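Local coordinates for protein serine repeat antigen 5 (Plasmodium falciparum, PDB 6X42) that adopts the papain-family cysteine protease fold in the malaria parasite but is probably a pseudo-enzyme with little or no proteolytic activity of its own, at residues A[111-116]-A[134-139]; A[77-82]-A[116-121]; A[195-200]-A[212-217]. One frame throughout, in Å; residues are numbered along the deposited sequence. Where two conformers were deposited one is given.

Interaction 1: residues A[111-116]-A[134-139]; sequences FLPAES and DHWMNL
The carboxamide of N138 stacks on one face of the F111 ring, N138 CG offset toward the rim and the planes 14° apart, and N138 CB sits 3.8 Å from the ring centroid as a CH-pi contact. F111 CG stands anti to its own backbone N (chi1 -153°), which swings the ring under the amide and brings its CE2/CZ end to the backbone of W136 and M137. The amide cannot easily turn over: N138 OD1 accepts from L112 N at 3.0 Å, with the donor above the carbonyl plane, and also from W140 N as in an Asx turn, while ND2 donates to G110 O. A backbone bond from L139 N to L112 O (2.9 Å) pins the chains one residue further on. Next to it M137 O receives a nearly straight CA-H...O contact from P113 CA (3.4 Å). P113 brings CB and CG obliquely against CE3 and CZ3 of W136, CB to CE3 3.7 Å. The A114 methyl enters the notch between M137 and L139, its CB 4.0 Å from M137 SD and 4.1 Å from L139 CD1. The contact ties together two parts of the long irregular connection between helix 99-109 and strand 144-145, against helices of the papain-like fold: L112 packs on L62 of helix 53-68 and V81 of helix 78-83, P113 on Y80, and L139 on R66.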
loop_
_atom_site.group_PDB
_atom_site.type_symbol
_atom_site.label_atom_id
_atom_site.label_comp_id
_atom_site.label_asym_id
_atom_site.label_seq_id
_atom_site.Cartn_x
_atom_site.Cartn_y
_atom_site.Cartn_z
ATOM N N PHE A 111 0.046 9.328 -17.491
ATOM C CA PHE A 111 -0.963 10.213 -16.924
ATOM C C PHE A 111 -1.673 9.488 -15.797
ATOM O O PHE A 111 -2.151 8.363 -15.979
ATOM C CB PHE A 111 -1.972 10.610 -18.009
ATOM C CG PHE A 111 -2.641 11.940 -17.775
ATOM C CD1 PHE A 111 -2.226 13.072 -18.460
ATOM C CD2 PHE A 111 -3.691 12.054 -16.875
ATOM C CE1 PHE A 111 -2.849 14.299 -18.253
ATOM C CE2 PHE A 111 -4.316 13.276 -16.658
ATOM C CZ PHE A 111 -3.894 14.400 -17.350
ATOM N N LEU A 112 -1.729 10.122 -14.634
ATOM C CA LEU A 112 -2.548 9.647 -13.522
ATOM C C LEU A 112 -3.544 10.750 -13.242
ATOM O O LEU A 112 -3.189 11.766 -12.615
ATOM C CB LEU A 112 -1.724 9.349 -12.274
ATOM C CG LEU A 112 -0.841 8.119 -12.396
ATOM C CD1 LEU A 112 0.048 8.058 -11.170
ATOM C CD2 LEU A 112 -1.679 6.852 -12.576
ATOM N N PRO A 113 -4.783 10.612 -13.686
ATOM C CA PRO A 113 -5.799 11.594 -13.327
ATOM C C PRO A 113 -6.109 11.540 -11.842
ATOM O O PRO A 113 -5.880 10.548 -11.144
ATOM C CB PRO A 113 -7.026 11.162 -14.141
ATOM C CG PRO A 113 -6.517 10.237 -15.201
ATOM C CD PRO A 113 -5.310 9.579 -14.595
ATOM N N ALA A 114 -6.685 12.630 -11.382
ATOM C CA ALA A 114 -7.212 12.690 -10.037
ATOM C C ALA A 114 -8.552 11.964 -9.955
ATOM O O ALA A 114 -9.322 11.908 -10.928
ATOM C CB ALA A 114 -7.386 14.151 -9.627
ATOM N N GLU A 115 -8.813 11.403 -8.768
ATOM C CA GLU A 115 -10.106 10.801 -8.466
ATOM C C GLU A 115 -11.257 11.712 -8.865
ATOM O O GLU A 115 -12.265 11.245 -9.399
ATOM C CB GLU A 115 -10.163 10.508 -6.963
ATOM C CG GLU A 115 -11.494 10.017 -6.436
ATOM C CD GLU A 115 -11.816 8.624 -6.866
ATOM O OE1 GLU A 115 -10.994 8.016 -7.552
ATOM O OE2 GLU A 115 -12.892 8.121 -6.499
ATOM N N SER A 116 -11.149 13.003 -8.565
ATOM C CA SER A 116 -12.232 13.928 -8.882
ATOM C C SER A 116 -12.572 13.915 -10.367
ATOM O O SER A 116 -13.737 14.100 -10.744
ATOM C CB SER A 116 -11.839 15.335 -8.430
ATOM O OG SER A 116 -11.735 15.383 -7.017
ATOM N N ASP A 134 -9.278 18.225 -21.066
ATOM C CA ASP A 134 -8.290 19.296 -21.004
ATOM C C ASP A 134 -8.079 19.800 -19.581
ATOM O O ASP A 134 -6.969 20.215 -19.236
ATOM C CB ASP A 134 -8.719 20.449 -21.918
ATOM C CG ASP A 134 -8.549 20.123 -23.394
ATOM O OD1 ASP A 134 -9.041 20.905 -24.235
ATOM O OD2 ASP A 134 -7.926 19.088 -23.718
ATOM N N HIS A 135 -9.113 19.766 -18.736
ATOM C CA HIS A 135 -9.025 20.315 -17.387
ATOM C C HIS A 135 -8.536 19.307 -16.357
ATOM O O HIS A 135 -8.388 19.662 -15.182
ATOM C CB HIS A 135 -10.380 20.886 -16.946
ATOM C CG HIS A 135 -11.388 19.842 -16.565
ATOM N ND1 HIS A 135 -12.185 19.204 -17.493
ATOM C CD2 HIS A 135 -11.743 19.341 -15.357
ATOM C CE1 HIS A 135 -12.979 18.348 -16.873
ATOM N NE2 HIS A 135 -12.730 18.411 -15.576
ATOM N N TRP A 136 -8.269 18.071 -16.758
ATOM C CA TRP A 136 -7.869 17.056 -15.793
ATOM C C TRP A 136 -6.466 17.336 -15.250
ATOM O O TRP A 136 -5.593 17.828 -15.967
ATOM C CB TRP A 136 -7.915 15.681 -16.465
ATOM C CG TRP A 136 -9.301 15.069 -16.598
ATOM C CD1 TRP A 136 -10.505 15.692 -16.453
ATOM C CD2 TRP A 136 -9.593 13.698 -16.891
ATOM N NE1 TRP A 136 -11.532 14.792 -16.638
ATOM C CE2 TRP A 136 -10.998 13.560 -16.919
ATOM C CE3 TRP A 136 -8.803 12.570 -17.127
ATOM C CZ2 TRP A 136 -11.626 12.334 -17.157
ATOM C CZ3 TRP A 136 -9.428 11.360 -17.380
ATOM C CH2 TRP A 136 -10.825 11.251 -17.388
ATOM N N MET A 137 -6.259 17.027 -13.964
ATOM C CA MET A 137 -4.937 17.087 -13.345
ATOM C C MET A 137 -4.123 15.842 -13.679
ATOM O O MET A 137 -4.655 14.735 -13.702
ATOM C CB MET A 137 -5.048 17.063 -11.819
ATOM C CG MET A 137 -5.964 18.048 -11.161
ATOM S SD MET A 137 -5.907 17.812 -9.356
ATOM C CE MET A 137 -4.153 18.009 -8.986
ATOM N N ASN A 138 -2.820 16.014 -13.867
ATOM C CA ASN A 138 -1.892 14.886 -13.985
ATOM C C ASN A 138 -1.070 14.808 -12.703
ATOM O O ASN A 138 -0.137 15.591 -12.503
ATOM C CB ASN A 138 -0.968 15.026 -15.193
ATOM C CG ASN A 138 -0.172 13.760 -15.465
ATOM O OD1 ASN A 138 -0.265 12.774 -14.722
ATOM N ND2 ASN A 138 0.618 13.780 -16.534
ATOM N N LEU A 139 -1.391 13.843 -11.852
ATOM C CA LEU A 139 -0.672 13.683 -10.594
ATOM C C LEU A 139 0.665 12.989 -10.786
ATOM O O LEU A 139 1.380 12.754 -9.806
ATOM C CB LEU A 139 -1.546 12.923 -9.595
ATOM C CG LEU A 139 -2.847 13.658 -9.252
ATOM C CD1 LEU A 139 -3.757 12.760 -8.433
ATOM C CD2 LEU A 139 -2.558 14.959 -8.506
#

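Interaction 2: residues A[77-82]-A[116-121]; sequences SALYVA and SNYPYN
L79 drives its branched end over one face of the Y118 ring, and these two residues bury the most surface here. The side chains meet at about a right angle: L79 CD2 is 3.7 Å from the ring centroid, a CH-pi contact displaced toward the hydroxyl end, and 3.4 Å from P119 O. With chi1 at -166°, CG turned away from the backbone N, the leucine sends its branch over the tyrosine. The edge of the same ring turns to the start of the helix, Y118 CD2 lying 3.4 Å from Y80 N, with S77 OG also near the ring plane; Y118 OH is tied beyond the contact to E127 and N83. Y120, third in buried surface, brings its ring edge to the L79 backbone N, with Y120 CD1 4.2 Å from L79 CB and close to the A78 methyl; its hydroxyl bonds to Q47 O and T52 OG1, and its ring meets F56 of helix 53-68 edge to face. Between the tyrosines, Y118 O takes two donors. S77 OG gives its proton to it at 2.8 Å, in the carbonyl plane on a lone pair, and a water bound to L79 N supplies the second. S77 OG in turn accepts from Y80 N (3.0 Å), so one hydroxyl both caps the helix and fastens it to the loop. This is a serine N-cap at the start of helix 78-83, within the mainly helical domain of the papain fold, where a short helix packs beside the long helix 53-68.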
loop_
_atom_site.group_PDB
_atom_site.type_symbol
_atom_site.label_atom_id
_atom_site.label_comp_id
_atom_site.label_asym_id
_atom_site.label_seq_id
_atom_site.Cartn_x
_atom_site.Cartn_y
_atom_site.Cartn_z
ATOM N N SER A 77 -6.949 8.551 -9.447
ATOM C CA SER A 77 -8.102 7.796 -9.932
ATOM C C SER A 77 -7.744 6.320 -10.057
ATOM O O SER A 77 -7.082 5.908 -11.012
ATOM C CB SER A 77 -8.522 8.359 -11.289
ATOM O OG SER A 77 -9.483 7.524 -11.915
ATOM N N ALA A 78 -8.233 5.494 -9.132
ATOM C CA ALA A 78 -8.061 4.053 -9.276
ATOM C C ALA A 78 -8.752 3.550 -10.536
ATOM O O ALA A 78 -8.293 2.596 -11.170
ATOM C CB ALA A 78 -8.640 3.321 -8.070
ATOM N N LEU A 79 -9.893 4.149 -10.884
ATOM C CA LEU A 79 -10.666 3.664 -12.030
ATOM C C LEU A 79 -9.912 3.857 -13.342
ATOM O O LEU A 79 -9.981 3.006 -14.237
ATOM C CB LEU A 79 -12.025 4.357 -12.061
ATOM C CG LEU A 79 -13.076 3.726 -12.978
ATOM C CD1 LEU A 79 -13.435 2.323 -12.503
ATOM C CD2 LEU A 79 -14.325 4.613 -13.056
ATOM N N TYR A 80 -9.157 4.953 -13.466
ATOM C CA TYR A 80 -8.356 5.146 -14.669
ATOM C C TYR A 80 -7.334 4.030 -14.825
ATOM O O TYR A 80 -7.154 3.477 -15.918
ATOM C CB TYR A 80 -7.668 6.509 -14.642
ATOM C CG TYR A 80 -7.056 6.883 -15.976
ATOM C CD1 TYR A 80 -7.806 7.489 -16.966
ATOM C CD2 TYR A 80 -5.731 6.581 -16.258
ATOM C CE1 TYR A 80 -7.252 7.810 -18.199
ATOM C CE2 TYR A 80 -5.167 6.905 -17.482
ATOM C CZ TYR A 80 -5.932 7.507 -18.453
ATOM O OH TYR A 80 -5.380 7.824 -19.686
ATOM N N VAL A 81 -6.649 3.686 -13.731
ATOM C CA VAL A 81 -5.653 2.624 -13.768
ATOM C C VAL A 81 -6.304 1.282 -14.063
ATOM O O VAL A 81 -5.733 0.446 -14.772
ATOM C CB VAL A 81 -4.828 2.615 -12.469
ATOM C CG1 VAL A 81 -3.827 1.476 -12.472
ATOM C CG2 VAL A 81 -4.157 3.973 -12.277
ATOM N N ALA A 82 -7.499 1.038 -13.525
ATOM C CA ALA A 82 -8.174 -0.222 -13.806
ATOM C C ALA A 82 -8.498 -0.366 -15.283
ATOM O O ALA A 82 -8.431 -1.465 -15.833
ATOM C CB ALA A 82 -9.484 -0.293 -13.025
ATOM N N SER A 116 -11.149 13.003 -8.565
ATOM C CA SER A 116 -12.232 13.928 -8.882
ATOM C C SER A 116 -12.572 13.915 -10.367
ATOM O O SER A 116 -13.737 14.100 -10.744
ATOM C CB SER A 116 -11.839 15.335 -8.430
ATOM O OG SER A 116 -11.735 15.383 -7.017
ATOM N N ASN A 117 -11.582 13.688 -11.227
ATOM C CA ASN A 117 -11.800 13.710 -12.665
ATOM C C ASN A 117 -12.463 12.445 -13.186
ATOM O O ASN A 117 -13.151 12.485 -14.207
ATOM C CB ASN A 117 -10.452 13.860 -13.376
ATOM C CG ASN A 117 -9.718 15.134 -13.007
ATOM O OD1 ASN A 117 -8.492 15.129 -12.897
ATOM N ND2 ASN A 117 -10.451 16.237 -12.841
ATOM N N TYR A 118 -12.259 11.315 -12.518
ATOM C CA TYR A 118 -12.774 10.026 -12.994
ATOM C C TYR A 118 -12.976 9.158 -11.758
ATOM O O TYR A 118 -12.138 8.308 -11.413
ATOM C CB TYR A 118 -11.830 9.404 -14.030
ATOM C CG TYR A 118 -12.338 8.164 -14.736
ATOM C CD1 TYR A 118 -13.570 8.148 -15.391
ATOM C CD2 TYR A 118 -11.572 7.016 -14.779
ATOM C CE1 TYR A 118 -14.031 7.011 -16.032
ATOM C CE2 TYR A 118 -12.010 5.889 -15.434
ATOM C CZ TYR A 118 -13.241 5.882 -16.051
ATOM O OH TYR A 118 -13.653 4.725 -16.669
ATOM N N PRO A 119 -14.064 9.388 -11.030
ATOM C CA PRO A 119 -14.185 8.815 -9.684
ATOM C C PRO A 119 -14.620 7.355 -9.692
ATOM O O PRO A 119 -15.256 6.862 -10.624
ATOM C CB PRO A 119 -15.248 9.691 -9.027
ATOM C CG PRO A 119 -15.994 10.292 -10.149
ATOM C CD PRO A 119 -15.058 10.447 -11.264
ATOM N N TYR A 120 -14.318 6.673 -8.596
ATOM C CA TYR A 120 -14.468 5.225 -8.549
ATOM C C TYR A 120 -15.897 4.789 -8.257
ATOM O O TYR A 120 -16.542 5.270 -7.325
ATOM C CB TYR A 120 -13.534 4.641 -7.496
ATOM C CG TYR A 120 -13.449 3.134 -7.472
ATOM C CD1 TYR A 120 -12.606 2.448 -8.348
ATOM C CD2 TYR A 120 -14.202 2.394 -6.569
ATOM C CE1 TYR A 120 -12.490 1.065 -8.308
ATOM C CE2 TYR A 120 -14.121 1.017 -6.534
ATOM C CZ TYR A 120 -13.254 0.345 -7.392
ATOM O OH TYR A 120 -13.120 -1.028 -7.363
ATOM N N ASN A 121 -16.362 3.822 -9.029
ATOM C CA ASN A 121 -17.527 3.021 -8.684
ATOM C C ASN A 121 -17.156 1.651 -9.200
ATOM O O ASN A 121 -16.787 1.519 -10.373
ATOM C CB ASN A 121 -18.817 3.556 -9.347
ATOM C CG ASN A 121 -20.084 2.822 -8.904
ATOM O OD1 ASN A 121 -20.048 1.630 -8.596
ATOM N ND2 ASN A 121 -21.220 3.536 -8.898
HETATM O O HOH W 1 -11.352 6.309 -9.587
#

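Interaction 3: residues A[195-200]-A[212-217]; sequences AENVMG and CGDDTA. With CA (calcium ion), chain B; CA (calcium ion), chain C.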
loop_
_atom_site.group_PDB
_atom_site.type_symbol
_atom_site.label_atom_id
_atom_site.label_comp_id
_atom_site.label_asym_id
_atom_site.label_seq_id
_atom_site.Cartn_x
_atom_site.Cartn_y
_atom_site.Cartn_z
ATOM N N ALA A 195 -6.422 -12.407 1.964
ATOM C CA ALA A 195 -7.613 -11.695 2.428
ATOM C C ALA A 195 -8.375 -12.502 3.472
ATOM O O ALA A 195 -8.954 -11.926 4.407
ATOM C CB ALA A 195 -8.540 -11.363 1.257
ATOM N N GLU A 196 -8.407 -13.831 3.318
ATOM C CA GLU A 196 -9.124 -14.652 4.288
ATOM C C GLU A 196 -8.706 -14.330 5.715
ATOM O O GLU A 196 -9.519 -14.427 6.640
ATOM C CB GLU A 196 -8.910 -16.147 4.003
ATOM C CG GLU A 196 -7.540 -16.683 4.414
ATOM C CD GLU A 196 -7.356 -18.184 4.228
ATOM O OE1 GLU A 196 -7.977 -18.765 3.302
ATOM O OE2 GLU A 196 -6.525 -18.768 4.964
ATOM N N ASN A 197 -7.439 -13.962 5.909
ATOM C CA ASN A 197 -6.885 -13.844 7.243
ATOM C C ASN A 197 -7.466 -12.682 8.021
ATOM O O ASN A 197 -7.367 -12.685 9.253
ATOM C CB ASN A 197 -5.366 -13.741 7.198
ATOM C CG ASN A 197 -4.726 -15.048 6.781
ATOM O OD1 ASN A 197 -5.326 -16.107 6.962
ATOM N ND2 ASN A 197 -3.539 -14.998 6.221
ATOM N N VAL A 198 -8.083 -11.706 7.347
ATOM C CA VAL A 198 -8.706 -10.561 8.016
ATOM C C VAL A 198 -10.220 -10.646 8.020
ATOM O O VAL A 198 -10.892 -9.672 8.387
ATOM C CB VAL A 198 -8.204 -9.212 7.458
ATOM C CG1 VAL A 198 -6.687 -9.133 7.507
ATOM C CG2 VAL A 198 -8.694 -8.961 6.039
ATOM N N MET A 199 -10.778 -11.817 7.691
ATOM C CA MET A 199 -12.216 -12.021 7.591
ATOM C C MET A 199 -12.871 -12.422 8.905
ATOM O O MET A 199 -14.108 -12.472 8.967
ATOM C CB MET A 199 -12.509 -13.121 6.572
ATOM C CG MET A 199 -12.161 -12.764 5.161
ATOM S SD MET A 199 -13.124 -11.403 4.519
ATOM C CE MET A 199 -12.628 -11.497 2.793
ATOM N N GLY A 200 -12.086 -12.731 9.936
ATOM C CA GLY A 200 -12.678 -13.140 11.200
ATOM C C GLY A 200 -13.505 -12.028 11.815
ATOM O O GLY A 200 -13.234 -10.834 11.652
ATOM N N CYS A 212 -1.020 -16.176 12.210
ATOM C CA CYS A 212 -0.125 -16.592 11.150
ATOM C C CYS A 212 -0.665 -16.193 9.779
ATOM O O CYS A 212 -1.867 -16.072 9.567
ATOM C CB CYS A 212 -0.005 -18.124 11.148
ATOM S SG CYS A 212 0.521 -18.938 12.703
ATOM N N GLY A 213 0.253 -16.045 8.838
ATOM C CA GLY A 213 -0.087 -15.964 7.435
ATOM C C GLY A 213 -0.170 -17.340 6.804
ATOM O O GLY A 213 -0.195 -18.376 7.482
ATOM N N ASP A 214 -0.227 -17.337 5.482
ATOM C CA ASP A 214 -0.321 -18.536 4.669
ATOM C C ASP A 214 0.863 -18.578 3.717
ATOM O O ASP A 214 1.669 -17.655 3.654
ATOM C CB ASP A 214 -1.646 -18.528 3.909
ATOM C CG ASP A 214 -2.834 -18.581 4.842
ATOM O OD1 ASP A 214 -3.191 -19.657 5.363
ATOM O OD2 ASP A 214 -3.421 -17.541 5.131
ATOM N N ASP A 215 0.934 -19.648 2.931
ATOM C CA ASP A 215 2.035 -19.805 1.995
ATOM C C ASP A 215 1.993 -18.742 0.906
ATOM O O ASP A 215 3.036 -18.377 0.350
ATOM C CB ASP A 215 1.902 -21.199 1.381
ATOM C CG ASP A 215 3.156 -21.724 0.738
ATOM O OD1 ASP A 215 4.248 -21.115 0.846
ATOM O OD2 ASP A 215 3.015 -22.835 0.166
ATOM N N THR A 216 0.800 -18.232 0.596
ATOM C CA THR A 216 0.577 -17.288 -0.476
ATOM C C THR A 216 -0.225 -16.096 0.029
ATOM O O THR A 216 -0.699 -16.064 1.169
ATOM C CB THR A 216 -0.140 -17.934 -1.668
ATOM O OG1 THR A 216 -1.453 -18.347 -1.282
ATOM C CG2 THR A 216 0.630 -19.140 -2.181
ATOM N N ALA A 217 -0.412 -15.130 -0.872
ATOM C CA ALA A 217 -1.187 -13.921 -0.612
ATOM C C ALA A 217 -2.036 -13.614 -1.830
ATOM O O ALA A 217 -1.802 -14.150 -2.914
ATOM C CB ALA A 217 -0.273 -12.739 -0.273
HETATM CA CA CA B . -5.038 -18.451 6.712
HETATM CA CA CA C . 5.177 -19.216 -0.106
HETATM O O HOH W 2 -3.688 -18.046 8.695
HETATM O O HOH W 3 5.414 -17.327 -1.532
HETATM O O HOH W 4 7.099 -20.296 -0.925
#
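A calcium site joins the two segments, 195-200 contributing E196 and N197, 212-217 contributing D214. E196 OE2 binds the calcium at 2.3 Å and N197 OD1 at 2.4 Å; from the opposite direction D214 clasps it with both carboxylate oxygens, unequally, OD2 at 2.4 Å and OD1 at 2.6 Å. A water is the fifth ligand atom and donates to C212 O (2.8 Å), so the backbone of 212-217 holds it too. The E196 and D214 carboxylates stand almost perpendicular, 89° apart, and their close oxygens are reconciled by the shared cation. By contrast the N197 ND2 donates to D214 OD2 at 2.8 Å through a bent bond, while N197 OD1 and D214 OD2 both bind the calcium, so ion and bond together hold the amide and carboxylate nearly coplanar. E196 CG lies between its backbone N and carbonyl carbon (chi1 75°), and the extended chain beyond reaches the ion. The next residue, D215, serves a second calcium through O and OD1, with two waters and E166. The segment 195-200 follows strand 189-193, on which V198 packs at I193; 212-217 leads from strand 208-209 into strand 219-230, and is anchored by the C212-C266 disulfide and G213's backbone bonding to F268.

In the fold
Interactions 1 and 2 are neighbours, their centres about 10 Å apart, and alternate along the chain: 77-82, 111-116, 116-121, 134-139. They share S116 and are joined directly, P113 O with S77 N and E115 OE2 with Y120 N, so the connection after helix 99-109 is bound as one unit to helices 53-68 and 78-83. Interaction 3 comes later in sequence, among the loops linking strands 189-193, 208-209 and 219-230 of the mixed sheet. Its centre is about 35 Å from that of interaction 1, across the chain's centre, and about 28 Å from that of interaction 2. The contacts thus fall on the helical and sheet-bearing parts of one papain-like fold, with calcium at the latter alone.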